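Local coordinates for protein toll (Drosophila melanogaster, PDB 4LXR) that acts as the transmembrane receptor for activated spaetzle, setting dorsal-ventral polarity in the embryo and inducing the antifungal peptide drosomycin in innate immunity, at residues T541-I546 and V612-K617; L568-P573 and E577-R582; C608-R613 and L619-H624; E751-N756 and P760-E765. All coordinates share one frame; numbering follows the deposited sequence.

Interaction 1 of 4, residues T541-I546 and V612-K617; sequences TILWFI and VRTYDK
Thr614 OG1 makes a hydrogen bond to the backbone O of Cys540, just ahead of segment 541-546. Its other neighbour here is apolar: Leu543 CB comes within 3.6 Å of Thr614 OG1. The hydroxyl stands between the backbone N and the carbonyl carbon of its own residue (chi1 40°), which puts it beside Leu543 CB and within bonding reach of Cys540 O. Leu543 does the rest of the touching. Its CG lies trans to the backbone N (chi1 166°), and the side chain runs past Thr614 in the opposite direction. The two methyls divide the work. Leu543 CD2 reaches the backbone O of Thr614 at 3.5 Å, while Leu543 CD1 lies 4.1 Å from Tyr615 CB. The same CD2 also covers one face of the Trp544 ring, 3.8 Å above its plane and toward the rim. With an alanine in place of Leu543, the turn at Thr614 and Tyr615 would probably lose its apolar backing and a gap would open beside the indole. The turn is also braced from within. Arg613 NH1 and Asp616 OD2 form a salt bridge of 2.7 Å, with the carboxylate carbon at the edge of the guanidinium and in its plane. The N-H directions of this pair are poor, so charge probably counts for more than bond geometry. No hydrogen bond joins the two segments directly. Ile542 is the N-cap of helix 543-549, which belongs to the first LRRCT cap. The turn it meets belongs to the LRRNT cap that follows. The contact is a cap-to-cap junction between two blocks of leucine-rich repeats in the Toll ectodomain.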
loop_
_atom_site.group_PDB
_atom_site.type_symbol
_atom_site.label_atom_id
_atom_site.label_comp_id
_atom_site.label_asym_id
_atom_site.label_seq_id
_atom_site.Cartn_x
_atom_site.Cartn_y
_atom_site.Cartn_z
ATOM N N THR A 541 -11.053 -26.132 23.884
ATOM C CA THR A 541 -11.423 -26.519 22.516
ATOM C C THR A 541 -10.388 -26.144 21.451
ATOM O O THR A 541 -10.497 -26.578 20.301
ATOM C CB THR A 541 -12.823 -25.971 22.102
ATOM O OG1 THR A 541 -12.773 -24.544 21.989
ATOM C CG2 THR A 541 -13.877 -26.351 23.130
ATOM N N ILE A 542 -9.386 -25.352 21.824
ATOM C CA ILE A 542 -8.376 -24.931 20.860
ATOM C C ILE A 542 -7.029 -25.565 21.147
ATOM O O ILE A 542 -5.994 -25.077 20.672
ATOM C CB ILE A 542 -8.216 -23.385 20.790
ATOM C CG1 ILE A 542 -7.637 -22.832 22.090
ATOM C CG2 ILE A 542 -9.548 -22.720 20.463
ATOM C CD1 ILE A 542 -7.088 -21.433 21.957
ATOM N N LEU A 543 -7.056 -26.663 21.907
ATOM C CA LEU A 543 -5.841 -27.328 22.383
ATOM C C LEU A 543 -4.865 -27.664 21.263
ATOM O O LEU A 543 -3.702 -27.275 21.311
ATOM C CB LEU A 543 -6.182 -28.607 23.163
ATOM C CG LEU A 543 -4.991 -29.541 23.418
ATOM C CD1 LEU A 543 -3.944 -28.877 24.305
ATOM C CD2 LEU A 543 -5.448 -30.868 24.013
ATOM N N TRP A 544 -5.342 -28.375 20.248
ATOM C CA TRP A 544 -4.439 -28.877 19.217
ATOM C C TRP A 544 -3.942 -27.782 18.295
ATOM O O TRP A 544 -2.824 -27.864 17.791
ATOM C CB TRP A 544 -5.054 -30.064 18.471
ATOM C CG TRP A 544 -5.167 -31.244 19.389
ATOM C CD1 TRP A 544 -6.311 -31.787 19.902
ATOM C CD2 TRP A 544 -4.077 -31.987 19.960
ATOM N NE1 TRP A 544 -5.999 -32.840 20.740
ATOM C CE2 TRP A 544 -4.637 -32.982 20.792
ATOM C CE3 TRP A 544 -2.685 -31.917 19.834
ATOM C CZ2 TRP A 544 -3.848 -33.903 21.499
ATOM C CZ3 TRP A 544 -1.900 -32.835 20.536
ATOM C CH2 TRP A 544 -2.488 -33.812 21.358
ATOM N N PHE A 545 -4.762 -26.750 18.101
ATOM C CA PHE A 545 -4.317 -25.538 17.433
ATOM C C PHE A 545 -3.145 -24.910 18.179
ATOM O O PHE A 545 -2.125 -24.573 17.581
ATOM C CB PHE A 545 -5.451 -24.512 17.321
ATOM C CG PHE A 545 -4.987 -23.154 16.872
ATOM C CD1 PHE A 545 -4.574 -22.944 15.557
ATOM C CD2 PHE A 545 -4.951 -22.083 17.759
ATOM C CE1 PHE A 545 -4.145 -21.686 15.130
ATOM C CE2 PHE A 545 -4.524 -20.819 17.337
ATOM C CZ PHE A 545 -4.119 -20.626 16.019
ATOM N N ILE A 546 -3.299 -24.739 19.486
ATOM C CA ILE A 546 -2.209 -24.214 20.300
ATOM C C ILE A 546 -0.954 -25.089 20.196
ATOM O O ILE A 546 0.156 -24.573 20.047
ATOM C CB ILE A 546 -2.625 -24.051 21.773
ATOM C CG1 ILE A 546 -3.708 -22.981 21.883
ATOM C CG2 ILE A 546 -1.430 -23.662 22.624
ATOM C CD1 ILE A 546 -3.293 -21.664 21.303
ATOM N N VAL A 612 -12.643 -28.901 32.902
ATOM C CA VAL A 612 -11.980 -29.954 32.155
ATOM C C VAL A 612 -10.738 -29.386 31.485
ATOM O O VAL A 612 -10.768 -28.294 30.908
ATOM C CB VAL A 612 -12.922 -30.562 31.097
ATOM C CG1 VAL A 612 -12.143 -31.314 30.040
ATOM C CG2 VAL A 612 -13.942 -31.472 31.753
ATOM N N ARG A 613 -9.645 -30.128 31.573
ATOM C CA ARG A 613 -8.381 -29.727 30.987
ATOM C C ARG A 613 -8.085 -30.726 29.879
ATOM O O ARG A 613 -7.810 -31.888 30.162
ATOM C CB ARG A 613 -7.291 -29.790 32.059
ATOM C CG ARG A 613 -5.978 -29.138 31.686
ATOM C CD ARG A 613 -4.858 -29.660 32.585
ATOM N NE ARG A 613 -5.180 -29.556 34.001
ATOM C CZ ARG A 613 -5.076 -30.555 34.870
ATOM N NH1 ARG A 613 -4.653 -31.744 34.475
ATOM N NH2 ARG A 613 -5.386 -30.362 36.142
ATOM N N THR A 614 -8.158 -30.299 28.621
ATOM C CA THR A 614 -8.012 -31.256 27.524
ATOM C C THR A 614 -6.581 -31.736 27.306
ATOM O O THR A 614 -6.372 -32.831 26.783
ATOM C CB THR A 614 -8.587 -30.724 26.193
ATOM O OG1 THR A 614 -8.256 -29.340 26.051
ATOM C CG2 THR A 614 -10.099 -30.890 26.161
ATOM N N TYR A 615 -5.600 -30.931 27.705
ATOM C CA TYR A 615 -4.203 -31.297 27.495
ATOM C C TYR A 615 -3.872 -32.688 28.052
ATOM O O TYR A 615 -3.161 -33.460 27.412
ATOM C CB TYR A 615 -3.249 -30.244 28.072
ATOM C CG TYR A 615 -1.826 -30.746 28.215
ATOM C CD1 TYR A 615 -0.973 -30.794 27.119
ATOM C CD2 TYR A 615 -1.342 -31.182 29.443
ATOM C CE1 TYR A 615 0.321 -31.255 27.232
ATOM C CE2 TYR A 615 -0.039 -31.654 29.571
ATOM C CZ TYR A 615 0.790 -31.688 28.460
ATOM O OH TYR A 615 2.086 -32.148 28.574
ATOM N N ASP A 616 -4.390 -33.016 29.232
ATOM C CA ASP A 616 -4.177 -34.355 29.779
ATOM C C ASP A 616 -5.483 -35.072 30.104
ATOM O O ASP A 616 -5.489 -36.056 30.840
ATOM C CB ASP A 616 -3.249 -34.325 31.001
ATOM C CG ASP A 616 -3.672 -33.303 32.033
ATOM O OD1 ASP A 616 -4.792 -32.744 31.918
ATOM O OD2 ASP A 616 -2.877 -33.053 32.961
ATOM N N LYS A 617 -6.582 -34.578 29.543
ATOM C CA LYS A 617 -7.892 -35.200 29.730
ATOM C C LYS A 617 -8.259 -35.344 31.202
ATOM O O LYS A 617 -8.574 -36.444 31.672
ATOM C CB LYS A 617 -7.956 -36.559 29.030
ATOM C CG LYS A 617 -7.603 -36.513 27.549
ATOM C CD LYS A 617 -7.894 -37.849 26.879
ATOM C CE LYS A 617 -7.640 -37.803 25.381
ATOM N NZ LYS A 617 -8.041 -39.079 24.732
#

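Interaction 2 of 4, residues L568-P573 and E577-R582; sequences LVCSQP and EGTPVR
Segments 568-573 and 577-582 fold back on each other, with a single backbone bridge at Val569 and Pro580, whose CA atoms are 4.4 Å apart. Val581 N donates to Leu568 O at 2.9 Å, almost straight at 174°. Gly578 N donates to Cys570 O at 3.0 Å, tilted 28° from the carbonyl plane. The bonds from Cys570 N to Thr579 O and from Glu577 N to Pro573 O are weak. Gly578 has a positive phi of 105°, where a CB would press on the preceding carbonyl; this alone accounts for the glycine. Val569 CG1 rests on Gly578 C at 3.5 Å. On the inner side, Leu568 CG meets Val581 CG2 at 4.0 Å. These two side chains continue onto Phe545 of helix 543-549. Cys570 SG lies 3.6 Å from Thr579 O and forms a disulfide with Cys538. Glu577 extends along the other segment, its CG trans to the backbone N, and Glu577 CG passes 3.5 Å from Ser571 O. A water donates to Ser571 O and, weakly, to Glu577 OE1; that carboxylate oxygen also takes a hydrogen bond from Asn574. Backbone bonds thus carry most of the grip in this part of the LRRCT cap. Apolar groups and the disulfide face inward, while the exposed Glu577 carboxylate is linked to Ser571 O by a water, weakly on its own side.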
loop_
_atom_site.group_PDB
_atom_site.type_symbol
_atom_site.label_atom_id
_atom_site.label_comp_id
_atom_site.label_asym_id
_atom_site.label_seq_id
_atom_site.Cartn_x
_atom_site.Cartn_y
_atom_site.Cartn_z
ATOM N N LEU A 568 -2.203 -12.978 17.086
ATOM C CA LEU A 568 -3.452 -13.642 17.451
ATOM C C LEU A 568 -3.506 -13.800 18.971
ATOM O O LEU A 568 -2.683 -14.502 19.575
ATOM C CB LEU A 568 -3.587 -15.002 16.762
ATOM C CG LEU A 568 -4.828 -15.807 17.163
ATOM C CD1 LEU A 568 -6.096 -14.985 16.949
ATOM C CD2 LEU A 568 -4.891 -17.117 16.394
ATOM N N VAL A 569 -4.492 -13.142 19.571
ATOM C CA VAL A 569 -4.519 -12.898 21.002
ATOM C C VAL A 569 -5.845 -13.316 21.608
ATOM O O VAL A 569 -6.901 -13.011 21.060
ATOM C CB VAL A 569 -4.322 -11.395 21.274
ATOM C CG1 VAL A 569 -4.629 -11.057 22.719
ATOM C CG2 VAL A 569 -2.909 -10.981 20.911
ATOM N N CYS A 570 -5.783 -14.010 22.741
ATOM C CA CYS A 570 -6.981 -14.430 23.463
ATOM C C CYS A 570 -7.863 -13.255 23.827
ATOM O O CYS A 570 -7.378 -12.243 24.324
ATOM C CB CYS A 570 -6.611 -15.162 24.756
ATOM S SG CYS A 570 -5.685 -16.653 24.501
ATOM N N SER A 571 -9.161 -13.411 23.591
ATOM C CA SER A 571 -10.153 -12.437 24.017
ATOM C C SER A 571 -10.795 -12.903 25.330
ATOM O O SER A 571 -11.252 -12.100 26.142
ATOM C CB SER A 571 -11.211 -12.276 22.924
ATOM O OG SER A 571 -12.282 -11.456 23.352
ATOM N N GLN A 572 -10.805 -14.214 25.533
ATOM C CA GLN A 572 -11.482 -14.824 26.664
ATOM C C GLN A 572 -10.781 -16.133 26.998
ATOM O O GLN A 572 -10.137 -16.712 26.125
ATOM C CB GLN A 572 -12.937 -15.103 26.299
ATOM C CG GLN A 572 -13.928 -14.103 26.839
ATOM C CD GLN A 572 -15.333 -14.670 26.883
ATOM O OE1 GLN A 572 -15.855 -15.140 25.869
ATOM N NE2 GLN A 572 -15.949 -14.646 28.065
ATOM N N PRO A 573 -10.886 -16.604 28.258
ATOM C CA PRO A 573 -11.546 -15.978 29.411
ATOM C C PRO A 573 -10.650 -14.906 30.033
ATOM O O PRO A 573 -9.517 -14.734 29.581
ATOM C CB PRO A 573 -11.702 -17.147 30.391
ATOM C CG PRO A 573 -10.497 -17.989 30.134
ATOM C CD PRO A 573 -10.265 -17.892 28.626
ATOM N N GLU A 577 -7.021 -13.540 28.791
ATOM C CA GLU A 577 -7.250 -12.397 27.922
ATOM C C GLU A 577 -6.005 -11.531 27.773
ATOM O O GLU A 577 -5.423 -11.100 28.761
ATOM C CB GLU A 577 -8.405 -11.559 28.467
ATOM C CG GLU A 577 -8.680 -10.290 27.683
ATOM C CD GLU A 577 -9.847 -9.503 28.254
ATOM O OE1 GLU A 577 -10.316 -9.839 29.368
ATOM O OE2 GLU A 577 -10.301 -8.553 27.582
ATOM N N GLY A 578 -5.595 -11.293 26.530
ATOM C CA GLY A 578 -4.461 -10.430 26.257
ATOM C C GLY A 578 -3.176 -11.134 25.857
ATOM O O GLY A 578 -2.261 -10.503 25.332
ATOM N N THR A 579 -3.103 -12.440 26.093
ATOM C CA THR A 579 -1.856 -13.172 25.882
ATOM C C THR A 579 -1.816 -13.866 24.525
ATOM O O THR A 579 -2.721 -14.624 24.182
ATOM C CB THR A 579 -1.600 -14.202 27.008
ATOM O OG1 THR A 579 -2.173 -15.469 26.658
ATOM C CG2 THR A 579 -2.190 -13.708 28.326
ATOM N N PRO A 580 -0.758 -13.598 23.747
ATOM C CA PRO A 580 -0.589 -14.156 22.403
ATOM C C PRO A 580 -0.566 -15.680 22.390
ATOM O O PRO A 580 0.090 -16.319 23.217
ATOM C CB PRO A 580 0.763 -13.592 21.958
ATOM C CG PRO A 580 0.911 -12.332 22.743
ATOM C CD PRO A 580 0.308 -12.637 24.079
ATOM N N VAL A 581 -1.285 -16.235 21.421
ATOM C CA VAL A 581 -1.502 -17.673 21.277
ATOM C C VAL A 581 -0.260 -18.563 21.445
ATOM O O VAL A 581 -0.351 -19.660 21.999
ATOM C CB VAL A 581 -2.238 -17.959 19.943
ATOM C CG1 VAL A 581 -1.671 -19.170 19.229
ATOM C CG2 VAL A 581 -3.726 -18.110 20.194
ATOM N N ARG A 582 0.895 -18.085 20.989
ATOM C CA ARG A 582 2.137 -18.849 21.104
ATOM C C ARG A 582 2.566 -19.013 22.567
ATOM O O ARG A 582 3.108 -20.053 22.953
ATOM C CB ARG A 582 3.256 -18.194 20.281
ATOM C CG ARG A 582 4.454 -19.101 20.021
ATOM C CD ARG A 582 5.490 -18.461 19.092
ATOM N NE ARG A 582 6.144 -17.293 19.683
ATOM C CZ ARG A 582 7.266 -16.742 19.220
ATOM N NH1 ARG A 582 7.878 -17.252 18.157
ATOM N NH2 ARG A 582 7.783 -15.680 19.825
HETATM O O HOH W 1 -12.285 -12.174 28.641
#

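Interaction 3 of 4, residues C608-R613 and L619-H624; sequences CNCHVR and LVINCH
The beta hairpin of the LRRNT cap brings strand 609-613 and strand 618-622 together, and a disulfide closes its open end. Cys608 SG and Cys623 SG are bonded at 2.0 Å. Next to it, Asn609 and Asn622 form a hydrogen-bonded pair through both backbones. Their side chains add a third bond: Asn622 ND2 donates to Asn609 OD1 at 3.2 Å and 166°. The acceptor lies in the amide plane of Asn622, but the donor is tilted from the carbonyl plane of Asn609. A water accepts from Asn609 ND2. His611 and Val620 make the second hydrogen-bonded pair, with Val620 N to His611 O the shorter link at 2.8 Å. Strand 609-613 also pairs with strand 590-592, and strand 618-622 lies parallel to strand 643-647, so the hairpin links the cap to the parallel repeat strands. Val620 CB sits over one face of the His611 ring, toward its rim, in a CH-pi contact. Val620 CB is 3.8 Å from the ring centroid and 22° off its normal. With CG between the backbone N and the carbonyl carbon (chi1 61°), the imidazole lies alongside Val620. Replacing His611 by a serine would take away this ring and would probably leave Val620 CB and CG1 without their aromatic cover. Arg613 NH2 approaches from farther along, 3.4 Å from Val620 CG2, while its NH1 pairs with Asp616. The reverse face is apolar. Cys610 SG, in a disulfide with Cys604, packs 3.9 Å from Ile621 CG2, and Val612 CG2 meets Leu619 CD1 at 4.0 Å.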
loop_
_atom_site.group_PDB
_atom_site.type_symbol
_atom_site.label_atom_id
_atom_site.label_comp_id
_atom_site.label_asym_id
_atom_site.label_seq_id
_atom_site.Cartn_x
_atom_site.Cartn_y
_atom_site.Cartn_z
ATOM N N CYS A 608 -18.991 -25.945 44.670
ATOM C CA CYS A 608 -17.745 -26.350 44.038
ATOM C C CYS A 608 -17.668 -25.757 42.637
ATOM O O CYS A 608 -18.693 -25.513 41.994
ATOM C CB CYS A 608 -17.633 -27.884 43.965
ATOM S SG CYS A 608 -17.742 -28.777 45.550
ATOM N N ASN A 609 -16.452 -25.509 42.169
ATOM C CA ASN A 609 -16.245 -25.192 40.762
ATOM C C ASN A 609 -15.489 -26.351 40.120
ATOM O O ASN A 609 -14.646 -26.992 40.775
ATOM C CB ASN A 609 -15.502 -23.866 40.589
ATOM C CG ASN A 609 -14.098 -23.903 41.157
ATOM O OD1 ASN A 609 -13.144 -24.250 40.460
ATOM N ND2 ASN A 609 -13.963 -23.542 42.426
ATOM N N CYS A 610 -15.816 -26.637 38.864
ATOM C CA CYS A 610 -15.291 -27.806 38.169
ATOM C C CYS A 610 -14.953 -27.443 36.730
ATOM O O CYS A 610 -15.680 -26.694 36.091
ATOM C CB CYS A 610 -16.315 -28.950 38.175
ATOM S SG CYS A 610 -17.093 -29.307 39.784
ATOM N N HIS A 611 -13.850 -27.968 36.213
ATOM C CA HIS A 611 -13.532 -27.742 34.806
ATOM C C HIS A 611 -12.811 -28.938 34.217
ATOM O O HIS A 611 -12.409 -29.855 34.936
ATOM C CB HIS A 611 -12.686 -26.480 34.620
ATOM C CG HIS A 611 -11.363 -26.540 35.319
ATOM N ND1 HIS A 611 -11.164 -26.015 36.578
ATOM C CD2 HIS A 611 -10.176 -27.074 34.944
ATOM C CE1 HIS A 611 -9.909 -26.213 36.942
ATOM N NE2 HIS A 611 -9.288 -26.854 35.968
ATOM N N VAL A 612 -12.643 -28.901 32.902
ATOM C CA VAL A 612 -11.980 -29.954 32.155
ATOM C C VAL A 612 -10.738 -29.386 31.485
ATOM O O VAL A 612 -10.768 -28.294 30.908
ATOM C CB VAL A 612 -12.922 -30.562 31.097
ATOM C CG1 VAL A 612 -12.143 -31.314 30.040
ATOM C CG2 VAL A 612 -13.942 -31.472 31.753
ATOM N N ARG A 613 -9.645 -30.128 31.573
ATOM C CA ARG A 613 -8.381 -29.727 30.987
ATOM C C ARG A 613 -8.085 -30.726 29.879
ATOM O O ARG A 613 -7.810 -31.888 30.162
ATOM C CB ARG A 613 -7.291 -29.790 32.059
ATOM C CG ARG A 613 -5.978 -29.138 31.686
ATOM C CD ARG A 613 -4.858 -29.660 32.585
ATOM N NE ARG A 613 -5.180 -29.556 34.001
ATOM C CZ ARG A 613 -5.076 -30.555 34.870
ATOM N NH1 ARG A 613 -4.653 -31.744 34.475
ATOM N NH2 ARG A 613 -5.386 -30.362 36.142
ATOM N N LEU A 619 -10.691 -34.153 34.423
ATOM C CA LEU A 619 -11.794 -33.493 35.105
ATOM C C LEU A 619 -11.306 -33.022 36.477
ATOM O O LEU A 619 -10.886 -33.826 37.316
ATOM C CB LEU A 619 -12.967 -34.450 35.272
ATOM C CG LEU A 619 -14.107 -33.920 36.143
ATOM C CD1 LEU A 619 -14.848 -32.772 35.441
ATOM C CD2 LEU A 619 -15.056 -35.039 36.539
ATOM N N VAL A 620 -11.343 -31.713 36.688
ATOM C CA VAL A 620 -10.848 -31.116 37.913
ATOM C C VAL A 620 -12.012 -30.615 38.748
ATOM O O VAL A 620 -12.745 -29.722 38.326
ATOM C CB VAL A 620 -9.909 -29.943 37.603
ATOM C CG1 VAL A 620 -9.477 -29.252 38.875
ATOM C CG2 VAL A 620 -8.709 -30.426 36.815
ATOM N N ILE A 621 -12.187 -31.198 39.930
ATOM C CA ILE A 621 -13.238 -30.779 40.846
ATOM C C ILE A 621 -12.660 -30.087 42.073
ATOM O O ILE A 621 -12.008 -30.722 42.905
ATOM C CB ILE A 621 -14.088 -31.961 41.303
ATOM C CG1 ILE A 621 -14.752 -32.633 40.106
ATOM C CG2 ILE A 621 -15.140 -31.509 42.306
ATOM C CD1 ILE A 621 -15.478 -33.902 40.476
ATOM N N ASN A 622 -12.902 -28.783 42.169
ATOM C CA ASN A 622 -12.449 -27.964 43.284
ATOM C C ASN A 622 -13.591 -27.645 44.258
ATOM O O ASN A 622 -14.577 -27.019 43.872
ATOM C CB ASN A 622 -11.862 -26.646 42.763
ATOM C CG ASN A 622 -10.651 -26.846 41.873
ATOM O OD1 ASN A 622 -9.727 -27.570 42.221
ATOM N ND2 ASN A 622 -10.648 -26.191 40.716
ATOM N N CYS A 623 -13.470 -28.064 45.517
ATOM C CA CYS A 623 -14.440 -27.647 46.537
ATOM C C CYS A 623 -13.733 -27.027 47.733
ATOM O O CYS A 623 -13.171 -27.734 48.567
ATOM C CB CYS A 623 -15.299 -28.810 47.012
ATOM S SG CYS A 623 -16.006 -29.836 45.734
ATOM N N HIS A 624 -13.780 -25.705 47.825
ATOM C CA HIS A 624 -13.002 -24.997 48.832
ATOM C C HIS A 624 -13.815 -24.016 49.670
ATOM O O HIS A 624 -13.331 -22.947 50.045
ATOM C CB HIS A 624 -11.811 -24.306 48.178
ATOM C CG HIS A 624 -10.935 -25.247 47.418
ATOM N ND1 HIS A 624 -10.896 -25.282 46.042
ATOM C CD2 HIS A 624 -10.099 -26.222 47.844
ATOM C CE1 HIS A 624 -10.056 -26.223 45.652
ATOM N NE2 HIS A 624 -9.558 -26.808 46.727
HETATM O O HOH W 2 -11.578 -23.531 44.396
#

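Interaction 4 of 4, residues E751-N756 and P760-E765; sequences EMMCVN and PTRMVE
Met752 lays its terminal methyl against the thioether of Met763, with Met752 CE 3.6 Å from Met763 SD. The two chains meet at a slant, and both bend at their last torsion. Met763 CE lies 4.1 Å from Cys754 SG, and that sulfur is in a disulfide with Cys728. Helix 733-740 borders this cluster: Met752 touches Thr739, and Met763 touches Leu736. Met753 lies apart from it. Its CB heads away from the partner strand, but bends at chi2 (-59°) and chi3 (-72°) bring the end back. Met753 CE then lies 3.6 Å from Thr761 C, and Met753 SD is 3.8 Å from Arg762 CG. The backbone between them is a short antiparallel hairpin of strands 753-754 and 761-762. Cys754 and Thr761 are its hydrogen-bonded pair, with Cys754 N to Thr761 O at 2.8 Å. Met763 N adds a bond to Met752 O at 2.9 Å, straight at the hydrogen but tilted from the carbonyl plane, where the chain turns into a 3-10 segment. At the surface, Glu751 OE2 stands 4.3 Å from Arg762 NH1, well out of the guanidinium plane. No N-H points at it, and NH1 bonds instead to Asn750 O. The chemistry of this second LRRCT cap is therefore divided. Sulfur and methyl groups fill the buried side, backbone bonds set the pairing, and charge probably adds only a diffuse attraction.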
loop_
_atom_site.group_PDB
_atom_site.type_symbol
_atom_site.label_atom_id
_atom_site.label_comp_id
_atom_site.label_asym_id
_atom_site.label_seq_id
_atom_site.Cartn_x
_atom_site.Cartn_y
_atom_site.Cartn_z
ATOM N N GLU A 751 9.067 -34.866 57.189
ATOM C CA GLU A 751 8.230 -34.026 58.054
ATOM C C GLU A 751 7.199 -34.808 58.868
ATOM O O GLU A 751 6.428 -34.219 59.636
ATOM C CB GLU A 751 7.514 -32.928 57.251
ATOM C CG GLU A 751 8.397 -31.751 56.891
ATOM C CD GLU A 751 9.471 -32.121 55.885
ATOM O OE1 GLU A 751 9.120 -32.657 54.809
ATOM O OE2 GLU A 751 10.667 -31.891 56.180
ATOM N N MET A 752 7.164 -36.125 58.693
ATOM C CA MET A 752 6.308 -36.956 59.539
ATOM C C MET A 752 6.817 -36.969 60.994
ATOM O O MET A 752 8.014 -37.139 61.254
ATOM C CB MET A 752 6.200 -38.371 58.978
ATOM C CG MET A 752 5.545 -38.429 57.602
ATOM S SD MET A 752 5.708 -40.074 56.885
ATOM C CE MET A 752 4.637 -41.044 57.964
ATOM N N MET A 753 5.897 -36.768 61.926
ATOM C CA MET A 753 6.211 -36.638 63.341
ATOM C C MET A 753 5.470 -37.696 64.141
ATOM O O MET A 753 4.302 -37.964 63.879
ATOM C CB MET A 753 5.786 -35.250 63.844
ATOM C CG MET A 753 6.478 -34.092 63.151
ATOM S SD MET A 753 8.289 -34.154 63.335
ATOM C CE MET A 753 8.482 -33.726 65.054
ATOM N N CYS A 754 6.172 -38.302 65.096
ATOM C CA CYS A 754 5.591 -39.155 66.128
ATOM C C CYS A 754 5.259 -38.295 67.343
ATOM O O CYS A 754 6.132 -37.609 67.878
ATOM C CB CYS A 754 6.601 -40.221 66.564
ATOM S SG CYS A 754 7.045 -41.406 65.293
ATOM N N VAL A 755 4.012 -38.332 67.797
ATOM C CA VAL A 755 3.594 -37.396 68.840
ATOM C C VAL A 755 3.445 -37.996 70.249
ATOM O O VAL A 755 2.387 -37.917 70.859
ATOM C CB VAL A 755 2.337 -36.584 68.401
ATOM C CG1 VAL A 755 2.640 -35.829 67.109
ATOM C CG2 VAL A 755 1.115 -37.483 68.214
ATOM N N ASN A 756 4.523 -38.568 70.775
ATOM C CA ASN A 756 4.519 -39.107 72.141
ATOM C C ASN A 756 5.630 -38.564 73.043
ATOM O O ASN A 756 6.515 -39.315 73.459
ATOM C CB ASN A 756 4.600 -40.635 72.124
ATOM C CG ASN A 756 3.354 -41.282 71.560
ATOM O OD1 ASN A 756 2.270 -40.696 71.577
ATOM N ND2 ASN A 756 3.502 -42.500 71.052
ATOM N N PRO A 760 7.390 -34.720 70.826
ATOM C CA PRO A 760 7.240 -35.004 69.392
ATOM C C PRO A 760 8.600 -35.153 68.697
ATOM O O PRO A 760 9.483 -34.303 68.864
ATOM C CB PRO A 760 6.482 -33.781 68.870
ATOM C CG PRO A 760 6.879 -32.679 69.786
ATOM C CD PRO A 760 7.116 -33.309 71.146
ATOM N N THR A 761 8.750 -36.228 67.928
ATOM C CA THR A 761 10.032 -36.614 67.356
ATOM C C THR A 761 9.863 -36.973 65.883
ATOM O O THR A 761 8.885 -37.625 65.533
ATOM C CB THR A 761 10.561 -37.859 68.073
ATOM O OG1 THR A 761 10.580 -37.621 69.486
ATOM C CG2 THR A 761 11.964 -38.211 67.591
ATOM N N ARG A 762 10.801 -36.566 65.026
ATOM C CA ARG A 762 10.727 -36.944 63.609
ATOM C C ARG A 762 10.681 -38.463 63.452
ATOM O O ARG A 762 11.463 -39.194 64.073
ATOM C CB ARG A 762 11.912 -36.414 62.812
ATOM C CG ARG A 762 11.918 -34.938 62.511
ATOM C CD ARG A 762 13.016 -34.644 61.492
ATOM N NE ARG A 762 13.493 -33.269 61.579
ATOM C CZ ARG A 762 12.889 -32.226 61.015
ATOM N NH1 ARG A 762 11.774 -32.399 60.318
ATOM N NH2 ARG A 762 13.402 -31.008 61.151
ATOM N N MET A 763 9.766 -38.936 62.620
ATOM C CA MET A 763 9.638 -40.362 62.392
ATOM C C MET A 763 10.912 -40.967 61.796
ATOM O O MET A 763 11.283 -42.104 62.146
ATOM C CB MET A 763 8.421 -40.674 61.513
ATOM C CG MET A 763 8.214 -42.166 61.347
ATOM S SD MET A 763 6.723 -42.641 60.484
ATOM C CE MET A 763 5.458 -42.073 61.622
ATOM N N VAL A 764 11.599 -40.211 60.937
ATOM C CA VAL A 764 12.879 -40.669 60.375
ATOM C C VAL A 764 13.963 -40.891 61.422
ATOM O O VAL A 764 14.976 -41.511 61.124
ATOM C CB VAL A 764 13.480 -39.721 59.286
ATOM C CG1 VAL A 764 12.608 -39.697 58.037
ATOM C CG2 VAL A 764 13.685 -38.319 59.842
ATOM N N GLU A 765 13.766 -40.374 62.631
ATOM C CA GLU A 765 14.713 -40.628 63.709
ATOM C C GLU A 765 14.385 -41.892 64.521
ATOM O O GLU A 765 15.162 -42.289 65.391
ATOM C CB GLU A 765 14.853 -39.405 64.618
ATOM C CG GLU A 765 15.622 -38.277 63.941
ATOM C CD GLU A 765 15.816 -37.087 64.844
ATOM O OE1 GLU A 765 15.938 -37.282 66.072
ATOM O OE2 GLU A 765 15.827 -35.953 64.325
HETATM O O HOH W 3 10.158 -37.799 59.777
#

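How the interactions relate
Interactions 1 and 2 touch through helix 543-549: Phe545 and Ile546 pack on Leu568 and Val581. Interactions 1 and 3 share Val612 and Arg613, so strand 609-613 serves both cap junction and hairpin. Interaction 4 stands apart in the last cap, its centre about 34 Å from that of interaction 3. Each contact has a buried side (Leu543; Leu568, Cys570 and Val581; Cys610, Leu619 and Ile621; Met752, Cys754 and Met763) and a surface side (Tyr615; Glu577; Asn609; Arg762). Interaction 1 is the smallest and lacks direct hydrogen bonds. The others use backbone bonds, and each holds a disulfide cysteine. Interaction 3 adds a face of paired asparagines and a histidine over a valine, interaction 4 a methionine cluster.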